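Local coordinates for RIM-binding protein, isoform F (Drosophila melanogaster, PDB 4Z8A) that probably helps organise the presynaptic active zone, its third SH3 domain binding a peptide derived from the calcium channel Cacophony, at residues V12-P23 with E36-V47. Sequence-based numbering, arbitrary orientation. Where two conformers were deposited one is given.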
loop_
_atom_site.group_PDB
_atom_site.type_symbol
_atom_site.label_atom_id
_atom_site.label_comp_id
_atom_site.label_asym_id
_atom_site.label_seq_id
_atom_site.Cartn_x
_atom_site.Cartn_y
_atom_site.Cartn_z
ATOM N N VAL A 12 -1.048 -1.042 -13.538
ATOM C CA VAL A 12 0.018 -0.523 -12.689
ATOM C C VAL A 12 -0.209 0.970 -12.418
ATOM O O VAL A 12 -0.538 1.710 -13.334
ATOM C CB VAL A 12 1.397 -0.754 -13.356
ATOM C CG1 VAL A 12 2.500 -0.125 -12.535
ATOM C CG2 VAL A 12 1.647 -2.257 -13.527
ATOM N N LYS A 13 -0.066 1.401 -11.162
ATOM C CA LYS A 13 -0.269 2.814 -10.797
ATOM C C LYS A 13 0.930 3.261 -9.987
ATOM O O LYS A 13 1.583 2.426 -9.366
ATOM C CB LYS A 13 -1.556 3.014 -9.971
ATOM C CG LYS A 13 -2.856 2.668 -10.694
ATOM C CD LYS A 13 -3.253 3.732 -11.713
ATOM C CE LYS A 13 -3.791 4.968 -11.018
ATOM N NZ LYS A 13 -4.532 5.825 -11.976
ATOM N N ARG A 14 1.240 4.554 -9.974
ATOM C CA ARG A 14 2.299 4.979 -9.078
ATOM C C ARG A 14 1.667 5.763 -7.931
ATOM O O ARG A 14 0.778 6.607 -8.129
ATOM C CB ARG A 14 3.392 5.772 -9.826
ATOM C CG ARG A 14 3.047 7.116 -10.362
ATOM C CD ARG A 14 4.277 7.745 -11.125
ATOM N NE ARG A 14 4.513 7.147 -12.444
ATOM C CZ ARG A 14 4.339 7.779 -13.606
ATOM N NH1 ARG A 14 3.923 9.048 -13.637
ATOM N NH2 ARG A 14 4.578 7.150 -14.752
ATOM N N MET A 15 2.099 5.437 -6.720
ATOM C CA MET A 15 1.512 6.023 -5.528
ATOM C C MET A 15 2.575 6.591 -4.603
ATOM O O MET A 15 3.542 5.914 -4.264
ATOM C CB MET A 15 0.676 4.983 -4.788
ATOM C CG MET A 15 -0.521 4.493 -5.590
ATOM S SD MET A 15 -1.757 3.634 -4.602
ATOM C CE MET A 15 -2.512 5.041 -3.757
ATOM N N ILE A 16 2.372 7.830 -4.189
ATOM C CA ILE A 16 3.287 8.535 -3.310
ATOM C C ILE A 16 3.044 8.179 -1.835
ATOM O O ILE A 16 1.917 8.296 -1.322
ATOM C CB ILE A 16 3.119 10.068 -3.465
ATOM C CG1 ILE A 16 3.267 10.493 -4.924
ATOM C CG2 ILE A 16 4.107 10.809 -2.597
ATOM C CD1 ILE A 16 2.757 11.935 -5.149
ATOM N N ALA A 17 4.108 7.784 -1.148
ATOM C CA ALA A 17 4.044 7.556 0.293
ATOM C C ALA A 17 4.005 8.877 1.023
ATOM O O ALA A 17 4.858 9.718 0.811
ATOM C CB ALA A 17 5.260 6.716 0.760
ATOM N N LEU A 18 2.996 9.052 1.885
ATOM C CA LEU A 18 2.824 10.286 2.644
ATOM C C LEU A 18 3.361 10.214 4.065
ATOM O O LEU A 18 3.498 11.243 4.742
ATOM C CB LEU A 18 1.328 10.660 2.694
ATOM C CG LEU A 18 0.754 11.018 1.319
ATOM C CD1 LEU A 18 -0.739 11.335 1.440
ATOM C CD2 LEU A 18 1.490 12.220 0.708
ATOM N N TYR A 19 3.677 8.996 4.511
ATOM C CA TYR A 19 4.136 8.745 5.872
ATOM C C TYR A 19 5.141 7.605 5.864
ATOM O O TYR A 19 5.029 6.703 5.022
ATOM C CB TYR A 19 2.955 8.368 6.786
ATOM C CG TYR A 19 1.899 9.442 6.819
ATOM C CD1 TYR A 19 1.996 10.511 7.712
ATOM C CD2 TYR A 19 0.828 9.417 5.939
ATOM C CE1 TYR A 19 1.021 11.539 7.731
ATOM C CE2 TYR A 19 -0.135 10.434 5.951
ATOM C CZ TYR A 19 -0.034 11.477 6.853
ATOM O OH TYR A 19 -1.008 12.462 6.834
ATOM N N ASP A 20 6.084 7.628 6.806
ATOM C CA ASP A 20 7.050 6.523 6.922
ATOM C C ASP A 20 6.329 5.270 7.358
ATOM O O ASP A 20 5.446 5.354 8.217
ATOM C CB ASP A 20 8.132 6.834 7.938
ATOM C CG ASP A 20 9.011 7.985 7.529
ATOM O OD1 ASP A 20 8.937 8.440 6.373
ATOM O OD2 ASP A 20 9.783 8.448 8.385
ATOM N N TYR A 21 6.721 4.110 6.816
ATOM C CA TYR A 21 6.183 2.836 7.289
ATOM C C TYR A 21 7.243 1.757 7.452
ATOM O O TYR A 21 7.832 1.307 6.478
ATOM C CB TYR A 21 5.107 2.311 6.340
ATOM C CG TYR A 21 4.333 1.111 6.853
ATOM C CD1 TYR A 21 3.443 1.242 7.920
ATOM C CD2 TYR A 21 4.434 -0.131 6.231
ATOM C CE1 TYR A 21 2.708 0.162 8.385
ATOM C CE2 TYR A 21 3.681 -1.224 6.681
ATOM C CZ TYR A 21 2.831 -1.068 7.761
ATOM O OH TYR A 21 2.084 -2.109 8.221
ATOM N N ASP A 22 7.458 1.355 8.699
ATOM C CA ASP A 22 8.258 0.180 9.027
ATOM C C ASP A 22 7.330 -0.819 9.700
ATOM O O ASP A 22 6.836 -0.572 10.797
ATOM C CB ASP A 22 9.423 0.567 9.935
ATOM C CG ASP A 22 10.361 -0.598 10.224
ATOM O OD1 ASP A 22 10.018 -1.752 9.886
ATOM O OD2 ASP A 22 11.444 -0.352 10.786
ATOM N N PRO A 23 7.064 -1.939 9.033
ATOM C CA PRO A 23 6.099 -2.913 9.543
ATOM C C PRO A 23 6.432 -3.344 10.965
ATOM O O PRO A 23 5.511 -3.592 11.726
ATOM C CB PRO A 23 6.225 -4.086 8.563
ATOM C CG PRO A 23 6.789 -3.470 7.308
ATOM C CD PRO A 23 7.633 -2.329 7.730
ATOM N N GLU A 36 5.124 -7.555 4.195
ATOM C CA GLU A 36 4.917 -6.107 3.997
ATOM C C GLU A 36 6.214 -5.377 3.629
ATOM O O GLU A 36 7.317 -5.803 3.973
ATOM C CB GLU A 36 4.276 -5.480 5.251
ATOM C CG GLU A 36 2.908 -6.063 5.532
ATOM C CD GLU A 36 2.239 -5.509 6.787
ATOM O OE1 GLU A 36 2.737 -4.520 7.348
ATOM O OE2 GLU A 36 1.236 -6.113 7.210
ATOM N N LEU A 37 6.054 -4.290 2.888
ATOM C CA LEU A 37 7.158 -3.495 2.382
ATOM C C LEU A 37 7.432 -2.292 3.295
ATOM O O LEU A 37 6.492 -1.669 3.805
ATOM C CB LEU A 37 6.819 -3.044 0.953
ATOM C CG LEU A 37 7.827 -2.408 0.009
ATOM C CD1 LEU A 37 9.000 -3.328 -0.190
ATOM C CD2 LEU A 37 7.132 -2.154 -1.327
ATOM N N CYS A 38 8.714 -2.010 3.534
ATOM C CA CYS A 38 9.135 -0.819 4.261
ATOM C C CYS A 38 9.295 0.377 3.305
ATOM O O CYS A 38 9.776 0.211 2.196
ATOM C CB CYS A 38 10.455 -1.115 4.976
ATOM S SG CYS A 38 11.019 0.130 6.121
ATOM N N PHE A 39 8.907 1.583 3.733
ATOM C CA PHE A 39 9.134 2.753 2.880
ATOM C C PHE A 39 9.142 4.051 3.675
ATOM O O PHE A 39 8.776 4.066 4.853
ATOM C CB PHE A 39 8.082 2.834 1.757
ATOM C CG PHE A 39 6.648 2.785 2.243
ATOM C CD1 PHE A 39 5.997 3.934 2.640
ATOM C CD2 PHE A 39 5.966 1.577 2.306
ATOM C CE1 PHE A 39 4.693 3.888 3.072
ATOM C CE2 PHE A 39 4.676 1.521 2.726
ATOM C CZ PHE A 39 4.029 2.688 3.119
ATOM N N LYS A 40 9.564 5.130 3.014
ATOM C CA LYS A 40 9.674 6.449 3.640
ATOM C C LYS A 40 8.833 7.483 2.910
ATOM O O LYS A 40 8.580 7.379 1.709
ATOM C CB LYS A 40 11.136 6.905 3.677
ATOM C CG LYS A 40 12.053 5.991 4.516
ATOM C CD LYS A 40 11.816 6.166 6.008
ATOM C CE LYS A 40 12.846 5.383 6.825
ATOM N NZ LYS A 40 12.800 5.726 8.269
ATOM N N THR A 41 8.402 8.495 3.647
ATOM C CA THR A 41 7.664 9.603 3.054
ATOM C C THR A 41 8.332 10.129 1.779
ATOM O O THR A 41 9.535 10.344 1.765
ATOM C CB THR A 41 7.567 10.740 4.053
ATOM O OG1 THR A 41 6.906 10.270 5.229
ATOM C CG2 THR A 41 6.798 11.959 3.466
ATOM N N GLY A 42 7.554 10.340 0.723
ATOM C CA GLY A 42 8.122 10.887 -0.513
ATOM C C GLY A 42 8.567 9.830 -1.511
ATOM O O GLY A 42 8.765 10.144 -2.687
ATOM N N GLU A 43 8.732 8.575 -1.065
ATOM C CA GLU A 43 9.077 7.523 -2.021
ATOM C C GLU A 43 7.850 7.142 -2.814
ATOM O O GLU A 43 6.740 7.241 -2.317
ATOM C CB GLU A 43 9.639 6.275 -1.325
ATOM C CG GLU A 43 10.930 6.538 -0.609
ATOM C CD GLU A 43 11.626 5.267 -0.210
ATOM O OE1 GLU A 43 11.225 4.661 0.789
ATOM O OE2 GLU A 43 12.568 4.866 -0.916
ATOM N N ILE A 44 8.056 6.688 -4.039
ATOM C CA ILE A 44 6.930 6.283 -4.869
ATOM C C ILE A 44 6.909 4.770 -5.081
ATOM O O ILE A 44 7.898 4.160 -5.466
ATOM C CB ILE A 44 6.946 7.018 -6.223
ATOM C CG1 ILE A 44 6.770 8.514 -5.974
ATOM C CG2 ILE A 44 5.835 6.506 -7.119
ATOM C CD1 ILE A 44 6.772 9.352 -7.233
ATOM N N ILE A 45 5.744 4.190 -4.801
ATOM C CA ILE A 45 5.510 2.752 -4.883
ATOM C C ILE A 45 4.772 2.423 -6.164
ATOM O O ILE A 45 3.763 3.046 -6.458
ATOM C CB ILE A 45 4.647 2.246 -3.694
ATOM C CG1 ILE A 45 5.119 2.861 -2.367
ATOM C CG2 ILE A 45 4.569 0.709 -3.671
ATOM C CD1 ILE A 45 6.514 2.511 -1.963
ATOM N N LEU A 46 5.272 1.459 -6.935
ATOM C CA LEU A 46 4.487 0.956 -8.068
ATOM C C LEU A 46 3.502 -0.073 -7.548
ATOM O O LEU A 46 3.910 -1.065 -6.944
ATOM C CB LEU A 46 5.382 0.322 -9.142
ATOM C CG LEU A 46 6.219 1.283 -9.984
ATOM C CD1 LEU A 46 7.242 0.515 -10.794
ATOM C CD2 LEU A 46 5.318 2.099 -10.906
ATOM N N VAL A 47 2.215 0.147 -7.796
ATOM C CA VAL A 47 1.161 -0.698 -7.253
ATOM C C VAL A 47 0.506 -1.514 -8.374
ATOM O O VAL A 47 0.141 -0.976 -9.408
ATOM C CB VAL A 47 0.113 0.172 -6.522
ATOM C CG1 VAL A 47 -1.150 -0.597 -6.298
ATOM C CG2 VAL A 47 0.714 0.712 -5.215
#
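The first strand of the SH3 domain and the start of its RT loop pair here with the returning arm of that loop and the strand after it. Residues 12-16 and 44-47 run antiparallel, with Lys13–Val47 and Met15–Ile45 as hydrogen-bonded pairs; Ala17 N to Glu43 O (2.9 Å) and Gly42 N to Ala17 O continue the bonding past the last ladder pair, Ile16–Ile44, to the type II turn Lys40–Glu43. Met15 SD lies against Val47 CG2, while Ile16 and Ile44 lie side by side on the other face. Farther on, Asp20 OD1 accepts twice: Thr41 N comes nearly along the C–O axis (2.8 Å), Thr41 OG1 from above the carboxylate plane. Tyr21 and Phe39 form an isolated antiparallel hydrogen-bonded pair. Phe39 CG sits between its own N and carbonyl carbon (chi1 53°), which brings the ring against residues 17-21: Tyr21 CB rides over one face, 3.7 Å from the centroid, and Ala17 CB approaches Phe39 CD1 to 3.4 Å. The Tyr21 ring has Leu37 O at its edge, and Tyr21 OH donates to Glu36 OE1 (2.6 Å) on the syn side, 31° out of the carboxylate plane. Ser27 and Asn29 also bond this carboxylate, which salt-bridges a basic peptide side chain. A valine in place of this tyrosine would probably strip Glu36 OE1 of its hydroxyl partner and open a gap beside Phe39 and Phe72. Tyr19 OH bonds the peptide backbone and Tyr21 packs on an apolar peptide side chain; with Glu36 they form the aromatic and acidic surface typical of the SH3 ligand groove beside the RT loop.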